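Side-chain contacts in BSU-2 beta-lactamase (Bacillus subtilis, PDB 6W5E), which probably hydrolyses the beta-lactam ring of penicillin-like antibiotics, as a class D (serine) beta-lactamase: residues A[160-163]-A[167-170]; A[144-147]-A[152-155]; A[83-88]-A[134-139]. All coordinates share one frame; numbering follows the deposited sequence.

Followed from the N terminus, the three contacts come in series, none nested in or crossing another. Contact 3 closes the longest loop, 45 residues between its segments, and brings helix 81-88 against the junction of helices 126-136 and 138-147. Contact 2 then folds the chain leaving helix 138-147 back onto that helix four residues later. Contact 1 closes further along the same connection, before helix 172-184, with three residues between its segments. The sites touch one another: N152 and D154 of contact 2 bond to 167-170, D160 of contact 1 forms a salt bridge with R134 of contact 3, and W144 packs on I85. Contacts 1 and 2 shape the irregular connection 148-171, and contact 2 holds it to helix 138-147.

Contact 1: A[160-163]-A[167-170]; sequences DQFW and SLTI
F162 and L168 run side by side, and L168 CD2 packs 3.6 Å from both F162 CD1 and F162 CE1, lying at the edge of the ring and near its plane. The leucine reaches that edge with CG anti to its backbone N (chi1 178°). One ring face is taken by W163, whose CE3 stands 3.6 Å above the centre of the F162 ring; F78 meets the same phenyl group edge-to-face. This is the tight, buried side. Backbone polar groups close the loop: L168 N donates to F162 O at 3.1 Å, and a water bridges the carbonyls, 2.7 Å from F162 O and 2.8 Å from L168 O, donating to each. F162 O thus accepts two hydrogen bonds. Toward solvent the packing thins at S167, where OG merely passes F162 CB at 3.7 Å and is engaged instead by D154 O and G157 N, with a malonate ion, probably from the crystallisation liquor, close by. On the buried side, W163 NE1 bonds to the carboxylated lysine at position 79, the modified residue of class D active sites. L168 borders the F162 ring and W163 covers one face of it, so the tryptophan that bonds to the carbamate is packed on one side by this loop.

Contact 2: A[144-147]-A[152-155]; sequences WLHT and NEDI
H146 and E153 meet at the end of helix 138-147, where the imidazole presents its ND1 edge to the carboxylate. H146 ND1 donates to the syn lone pair of E153 OE1 at 2.8 Å, the oxygen lying in the ring plane; a second, weak bond from H146 ND1 to E153 OE2 spans 3.2 Å. Ring and carboxylate planes stand 59° apart, so the pair is angled and not a flat bidentate match. The ring swings to this side because CG lies anti to the backbone N (chi1 -160°), while E153 extends beyond CG to bring its carboxylate beside the backbone. There E153 CD comes within 3.4 Å of L145 O; a carboxylate beside this carbonyl oxygen, near the C-terminal end of the helix, would probably be steadied by a positively charged imidazole. Deeper in, L145 CD1 rests on I155 CG2 at 3.7 Å, and L145 also touches V81 of helix 81-88. Within the loop that carries E153 and I155, N152 forms an Asx turn: N152 OD1 accepts from D154 N at 3.1 Å, a donor lying well above the carbonyl plane of the amide. E153 follows with left-handed helical backbone angles, which turn its side chain back toward the helix the chain has just left. Further out, K142 NZ grips E153 O from the preceding turn of helix 138-147, and I155 leans on E138 and M141 of that helix. N152 is also held by 167-170, later in the same loop, OD1 taking T169 N as well and ND2 donating to S167 O.

Contact 3: A[83-88]-A[134-139]; sequences ALIGLQ and RDIGEE
I85 and I136 cross at about a right angle, each meeting the other with methyl groups. The delta methyl of I136 carries most of the contact: I136 CD1 lies 3.7 Å from I85 CG2 and 4.1 Å from I85 CB. The two gamma methyls, I85 CG2 and I136 CG2, approach to 3.9 Å. In I136, CG1 is anti to the carbonyl carbon (chi1 -68°) and the chain continues extended, which carries CD1 across to the other helix, with CG2 touching beside it. I136 CD1 is 3.9 Å from G86 N, at the point where the two backbones come closest, 6.5 Å between the CA atoms of G86 and I136. All three residues are buried, and M141 touches both isoleucines from helix 138-147, while W144 adds to the cover on I85. I136 ends helix 126-136; G137 then turns with positive phi (89°) and sits at the N-cap of the next helix, and R140 bonds to the carbonyls of D135 and I136. This is helix-on-helix packing in the all-helical region of the serine beta-lactamase fold, against the helix that follows the carboxylated lysine.

Contact 1: A[160-163]-A[167-170]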
loop_
_atom_site.group_PDB
_atom_site.type_symbol
_atom_site.label_atom_id
_atom_site.label_comp_id
_atom_site.label_asym_id
_atom_site.label_seq_id
_atom_site.Cartn_x
_atom_site.Cartn_y
_atom_site.Cartn_z
ATOM N N ASP A 160 -10.725 -14.922 -0.596
ATOM C CA ASP A 160 -10.763 -13.830 -1.568
ATOM C C ASP A 160 -11.573 -12.626 -1.093
ATOM O O ASP A 160 -11.934 -11.766 -1.904
ATOM C CB ASP A 160 -11.210 -14.305 -2.954
ATOM C CG ASP A 160 -12.533 -15.025 -2.935
ATOM O OD1 ASP A 160 -13.291 -14.901 -1.952
ATOM O OD2 ASP A 160 -12.806 -15.738 -3.922
ATOM N N GLN A 161 -11.849 -12.535 0.204
ATOM C CA GLN A 161 -12.586 -11.404 0.756
ATOM C C GLN A 161 -11.900 -10.746 1.948
ATOM O O GLN A 161 -12.230 -9.600 2.268
ATOM C CB GLN A 161 -14.001 -11.853 1.175
ATOM C CG GLN A 161 -14.954 -10.744 1.633
ATOM C CD GLN A 161 -15.262 -9.740 0.537
ATOM O OE1 GLN A 161 -15.489 -10.116 -0.611
ATOM N NE2 GLN A 161 -15.272 -8.454 0.887
ATOM N N PHE A 162 -10.934 -11.407 2.589
ATOM C CA PHE A 162 -10.554 -11.026 3.951
ATOM C C PHE A 162 -9.961 -9.632 4.070
ATOM O O PHE A 162 -9.997 -9.066 5.165
ATOM C CB PHE A 162 -9.607 -12.053 4.580
ATOM C CG PHE A 162 -8.275 -12.191 3.876
ATOM C CD1 PHE A 162 -7.243 -11.300 4.120
ATOM C CD2 PHE A 162 -8.048 -13.233 2.988
ATOM C CE1 PHE A 162 -6.025 -11.433 3.480
ATOM C CE2 PHE A 162 -6.824 -13.378 2.350
ATOM C CZ PHE A 162 -5.812 -12.472 2.598
ATOM N N TRP A 163 -9.403 -9.074 2.998
ATOM C CA TRP A 163 -8.782 -7.752 3.071
ATOM C C TRP A 163 -9.733 -6.626 2.691
ATOM O O TRP A 163 -9.324 -5.453 2.714
ATOM C CB TRP A 163 -7.522 -7.684 2.196
ATOM C CG TRP A 163 -7.764 -7.814 0.715
ATOM C CD1 TRP A 163 -7.913 -6.798 -0.188
ATOM C CD2 TRP A 163 -7.827 -9.028 -0.037
ATOM N NE1 TRP A 163 -8.088 -7.303 -1.448
ATOM C CE2 TRP A 163 -8.034 -8.673 -1.388
ATOM C CE3 TRP A 163 -7.731 -10.379 0.299
ATOM C CZ2 TRP A 163 -8.152 -9.626 -2.402
ATOM C CZ3 TRP A 163 -7.848 -11.324 -0.709
ATOM C CH2 TRP A 163 -8.055 -10.942 -2.042
ATOM N N SER A 167 -12.389 -9.298 7.744
ATOM C CA SER A 167 -11.807 -9.770 8.997
ATOM C C SER A 167 -10.413 -9.225 9.263
ATOM O O SER A 167 -10.048 -9.016 10.426
ATOM C CB SER A 167 -11.792 -11.301 9.015
ATOM O OG SER A 167 -10.987 -11.815 7.959
ATOM N N LEU A 168 -9.615 -9.008 8.226
ATOM C CA LEU A 168 -8.231 -8.601 8.433
ATOM C C LEU A 168 -8.155 -7.109 8.745
ATOM O O LEU A 168 -8.794 -6.290 8.077
ATOM C CB LEU A 168 -7.412 -8.901 7.181
ATOM C CG LEU A 168 -5.935 -8.500 7.206
ATOM C CD1 LEU A 168 -5.174 -9.236 8.290
ATOM C CD2 LEU A 168 -5.321 -8.744 5.845
ATOM N N THR A 169 -7.388 -6.761 9.777
ATOM C CA THR A 169 -7.149 -5.370 10.127
ATOM C C THR A 169 -5.670 -5.159 10.417
ATOM O O THR A 169 -4.957 -6.086 10.810
ATOM C CB THR A 169 -7.977 -4.945 11.348
ATOM O OG1 THR A 169 -7.510 -5.659 12.495
ATOM C CG2 THR A 169 -9.462 -5.231 11.130
ATOM N N ILE A 170 -5.219 -3.925 10.226
ATOM C CA ILE A 170 -3.827 -3.560 10.462
ATOM C C ILE A 170 -3.795 -2.070 10.772
ATOM O O ILE A 170 -4.536 -1.286 10.170
ATOM C CB ILE A 170 -2.945 -3.932 9.245
ATOM C CG1 ILE A 170 -1.464 -3.672 9.544
ATOM C CG2 ILE A 170 -3.425 -3.210 7.981
ATOM C CD1 ILE A 170 -0.528 -4.146 8.463
HETATM O O HOH W 1 -10.563 -6.508 5.888
#

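Contact 2: A[144-147]-A[152-155]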
loop_
_atom_site.group_PDB
_atom_site.type_symbol
_atom_site.label_atom_id
_atom_site.label_comp_id
_atom_site.label_asym_id
_atom_site.label_seq_id
_atom_site.Cartn_x
_atom_site.Cartn_y
_atom_site.Cartn_z
ATOM N N TRP A 144 2.197 -17.068 5.762
ATOM C CA TRP A 144 2.887 -15.861 5.318
ATOM C C TRP A 144 2.501 -14.642 6.152
ATOM O O TRP A 144 3.352 -13.804 6.459
ATOM C CB TRP A 144 2.629 -15.621 3.832
ATOM C CG TRP A 144 3.584 -16.369 2.955
ATOM C CD1 TRP A 144 3.336 -17.507 2.237
ATOM C CD2 TRP A 144 4.957 -16.042 2.732
ATOM N NE1 TRP A 144 4.479 -17.904 1.572
ATOM C CE2 TRP A 144 5.483 -17.016 1.858
ATOM C CE3 TRP A 144 5.790 -15.010 3.176
ATOM C CZ2 TRP A 144 6.809 -16.990 1.427
ATOM C CZ3 TRP A 144 7.106 -14.990 2.750
ATOM C CH2 TRP A 144 7.603 -15.972 1.883
ATOM N N LEU A 145 1.222 -14.505 6.515
ATOM C CA LEU A 145 0.842 -13.336 7.307
ATOM C C LEU A 145 1.476 -13.362 8.693
ATOM O O LEU A 145 1.715 -12.298 9.278
ATOM C CB LEU A 145 -0.679 -13.196 7.387
ATOM C CG LEU A 145 -1.392 -12.864 6.066
ATOM C CD1 LEU A 145 -2.781 -12.315 6.329
ATOM C CD2 LEU A 145 -0.598 -11.889 5.204
ATOM N N HIS A 146 1.753 -14.548 9.247
ATOM C CA HIS A 146 2.499 -14.560 10.504
ATOM C C HIS A 146 3.967 -14.228 10.281
ATOM O O HIS A 146 4.561 -13.492 11.076
ATOM C CB HIS A 146 2.337 -15.873 11.270
ATOM C CG HIS A 146 2.670 -15.748 12.731
ATOM N ND1 HIS A 146 2.006 -14.878 13.568
ATOM C CD2 HIS A 146 3.600 -16.368 13.500
ATOM C CE1 HIS A 146 2.504 -14.972 14.788
ATOM N NE2 HIS A 146 3.476 -15.866 14.772
ATOM N N THR A 147 4.562 -14.745 9.203
ATOM C CA THR A 147 5.929 -14.362 8.853
ATOM C C THR A 147 6.059 -12.847 8.733
ATOM O O THR A 147 7.063 -12.263 9.159
ATOM C CB THR A 147 6.347 -15.057 7.548
ATOM O OG1 THR A 147 6.607 -16.438 7.817
ATOM C CG2 THR A 147 7.595 -14.428 6.938
ATOM N N ASN A 152 -3.820 -8.085 12.522
ATOM C CA ASN A 152 -4.420 -9.167 13.294
ATOM C C ASN A 152 -4.341 -10.513 12.585
ATOM O O ASN A 152 -4.759 -11.521 13.164
ATOM C CB ASN A 152 -5.865 -8.837 13.705
ATOM C CG ASN A 152 -6.866 -8.921 12.548
ATOM O OD1 ASN A 152 -6.499 -9.071 11.380
ATOM N ND2 ASN A 152 -8.147 -8.820 12.880
ATOM N N GLU A 153 -3.836 -10.552 11.347
ATOM C CA GLU A 153 -3.620 -11.788 10.594
ATOM C C GLU A 153 -4.895 -12.611 10.409
ATOM O O GLU A 153 -4.822 -13.810 10.133
ATOM C CB GLU A 153 -2.485 -12.633 11.197
ATOM C CG GLU A 153 -1.228 -11.823 11.503
ATOM C CD GLU A 153 -0.138 -12.646 12.159
ATOM O OE1 GLU A 153 -0.232 -13.894 12.123
ATOM O OE2 GLU A 153 0.817 -12.045 12.701
ATOM N N ASP A 154 -6.068 -11.993 10.526
ATOM C CA ASP A 154 -7.332 -12.724 10.540
ATOM C C ASP A 154 -7.877 -12.818 9.115
ATOM O O ASP A 154 -8.352 -11.824 8.557
ATOM C CB ASP A 154 -8.321 -12.020 11.468
ATOM C CG ASP A 154 -9.572 -12.837 11.712
ATOM O OD1 ASP A 154 -9.873 -13.735 10.894
ATOM O OD2 ASP A 154 -10.268 -12.558 12.711
ATOM N N ILE A 155 -7.839 -14.022 8.540
ATOM C CA ILE A 155 -8.327 -14.256 7.185
ATOM C C ILE A 155 -9.652 -15.019 7.174
ATOM O O ILE A 155 -10.060 -15.538 6.137
ATOM C CB ILE A 155 -7.263 -14.899 6.273
ATOM C CG1 ILE A 155 -6.884 -16.309 6.736
ATOM C CG2 ILE A 155 -6.013 -14.032 6.227
ATOM C CD1 ILE A 155 -6.012 -17.094 5.726
#

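Contact 3: A[83-88]-A[134-139]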
loop_
_atom_site.group_PDB
_atom_site.type_symbol
_atom_site.label_atom_id
_atom_site.label_comp_id
_atom_site.label_asym_id
_atom_site.label_seq_id
_atom_site.Cartn_x
_atom_site.Cartn_y
_atom_site.Cartn_z
ATOM N N ALA A 83 0.876 -9.556 -3.905
ATOM C CA ALA A 83 1.825 -9.652 -5.009
ATOM C C ALA A 83 3.144 -10.271 -4.560
ATOM O O ALA A 83 3.696 -11.131 -5.257
ATOM C CB ALA A 83 2.063 -8.271 -5.618
ATOM N N LEU A 84 3.670 -9.850 -3.405
ATOM C CA LEU A 84 4.913 -10.431 -2.902
ATOM C C LEU A 84 4.778 -11.935 -2.697
ATOM O O LEU A 84 5.608 -12.717 -3.179
ATOM C CB LEU A 84 5.324 -9.747 -1.594
ATOM C CG LEU A 84 5.840 -8.310 -1.713
ATOM C CD1 LEU A 84 5.772 -7.622 -0.363
ATOM C CD2 LEU A 84 7.265 -8.296 -2.270
ATOM N N ILE A 85 3.734 -12.362 -1.979
ATOM C CA ILE A 85 3.539 -13.791 -1.739
ATOM C C ILE A 85 3.331 -14.521 -3.053
ATOM O O ILE A 85 3.920 -15.585 -3.295
ATOM C CB ILE A 85 2.355 -14.028 -0.787
ATOM C CG1 ILE A 85 2.618 -13.408 0.585
ATOM C CG2 ILE A 85 2.061 -15.519 -0.667
ATOM C CD1 ILE A 85 1.357 -13.314 1.431
ATOM N N GLY A 86 2.481 -13.960 -3.921
ATOM C CA GLY A 86 2.125 -14.647 -5.150
ATOM C C GLY A 86 3.318 -14.876 -6.052
ATOM O O GLY A 86 3.466 -15.953 -6.631
ATOM N N LEU A 87 4.191 -13.872 -6.173
ATOM C CA LEU A 87 5.408 -14.058 -6.956
ATOM C C LEU A 87 6.349 -15.041 -6.274
ATOM O O LEU A 87 6.931 -15.911 -6.935
ATOM C CB LEU A 87 6.105 -12.710 -7.145
ATOM C CG LEU A 87 5.394 -11.742 -8.089
ATOM C CD1 LEU A 87 5.906 -10.309 -7.902
ATOM C CD2 LEU A 87 5.538 -12.204 -9.538
ATOM N N GLN A 88 6.496 -14.932 -4.949
ATOM C CA GLN A 88 7.443 -15.785 -4.233
ATOM C C GLN A 88 7.073 -17.256 -4.361
ATOM O O GLN A 88 7.955 -18.101 -4.558
ATOM C CB GLN A 88 7.511 -15.379 -2.762
ATOM C CG GLN A 88 8.579 -16.111 -1.960
ATOM C CD GLN A 88 9.991 -15.774 -2.411
ATOM O OE1 GLN A 88 10.262 -14.667 -2.875
ATOM N NE2 GLN A 88 10.906 -16.725 -2.255
ATOM N N ARG A 134 -6.897 -16.911 -4.220
ATOM C CA ARG A 134 -7.406 -18.277 -4.265
ATOM C C ARG A 134 -6.302 -19.270 -4.608
ATOM O O ARG A 134 -6.251 -20.367 -4.040
ATOM C CB ARG A 134 -8.576 -18.377 -5.250
ATOM C CG ARG A 134 -9.842 -17.652 -4.812
ATOM C CD ARG A 134 -11.047 -18.044 -5.653
ATOM N NE ARG A 134 -10.965 -17.553 -7.032
ATOM C CZ ARG A 134 -11.408 -16.366 -7.436
ATOM N NH1 ARG A 134 -11.962 -15.534 -6.559
ATOM N NH2 ARG A 134 -11.300 -16.013 -8.716
ATOM N N ASP A 135 -5.394 -18.897 -5.521
ATOM C CA ASP A 135 -4.290 -19.787 -5.872
ATOM C C ASP A 135 -3.271 -19.886 -4.741
ATOM O O ASP A 135 -2.638 -20.936 -4.563
ATOM C CB ASP A 135 -3.605 -19.290 -7.143
ATOM C CG ASP A 135 -4.367 -19.645 -8.416
ATOM O OD1 ASP A 135 -5.213 -20.562 -8.399
ATOM O OD2 ASP A 135 -4.086 -19.021 -9.457
ATOM N N ILE A 136 -3.085 -18.810 -3.969
ATOM C CA ILE A 136 -2.204 -18.891 -2.807
ATOM C C ILE A 136 -2.785 -19.859 -1.783
ATOM O O ILE A 136 -2.105 -20.777 -1.304
ATOM C CB ILE A 136 -1.954 -17.491 -2.211
ATOM C CG1 ILE A 136 -1.112 -16.642 -3.180
ATOM C CG2 ILE A 136 -1.272 -17.606 -0.857
ATOM C CD1 ILE A 136 -1.020 -15.186 -2.771
ATOM N N GLY A 137 -4.062 -19.694 -1.468
ATOM C CA GLY A 137 -4.753 -20.642 -0.606
ATOM C C GLY A 137 -4.639 -20.282 0.862
ATOM O O GLY A 137 -3.681 -19.656 1.311
ATOM N N GLU A 138 -5.650 -20.712 1.620
ATOM C CA GLU A 138 -5.790 -20.336 3.026
ATOM C C GLU A 138 -4.544 -20.655 3.842
ATOM O O GLU A 138 -4.023 -19.796 4.562
ATOM C CB GLU A 138 -6.997 -21.074 3.614
ATOM C CG GLU A 138 -7.253 -20.831 5.090
ATOM C CD GLU A 138 -8.218 -19.694 5.309
ATOM O OE1 GLU A 138 -8.602 -19.053 4.304
ATOM O OE2 GLU A 138 -8.593 -19.445 6.473
ATOM N N GLU A 139 -4.061 -21.896 3.764
ATOM C CA GLU A 139 -2.967 -22.305 4.638
ATOM C C GLU A 139 -1.682 -21.544 4.327
ATOM O O GLU A 139 -0.948 -21.144 5.241
ATOM C CB GLU A 139 -2.746 -23.814 4.524
ATOM C CG GLU A 139 -3.995 -24.648 4.812
ATOM C CD GLU A 139 -4.700 -25.129 3.545
ATOM O OE1 GLU A 139 -5.102 -24.284 2.700
ATOM O OE2 GLU A 139 -4.860 -26.370 3.415
#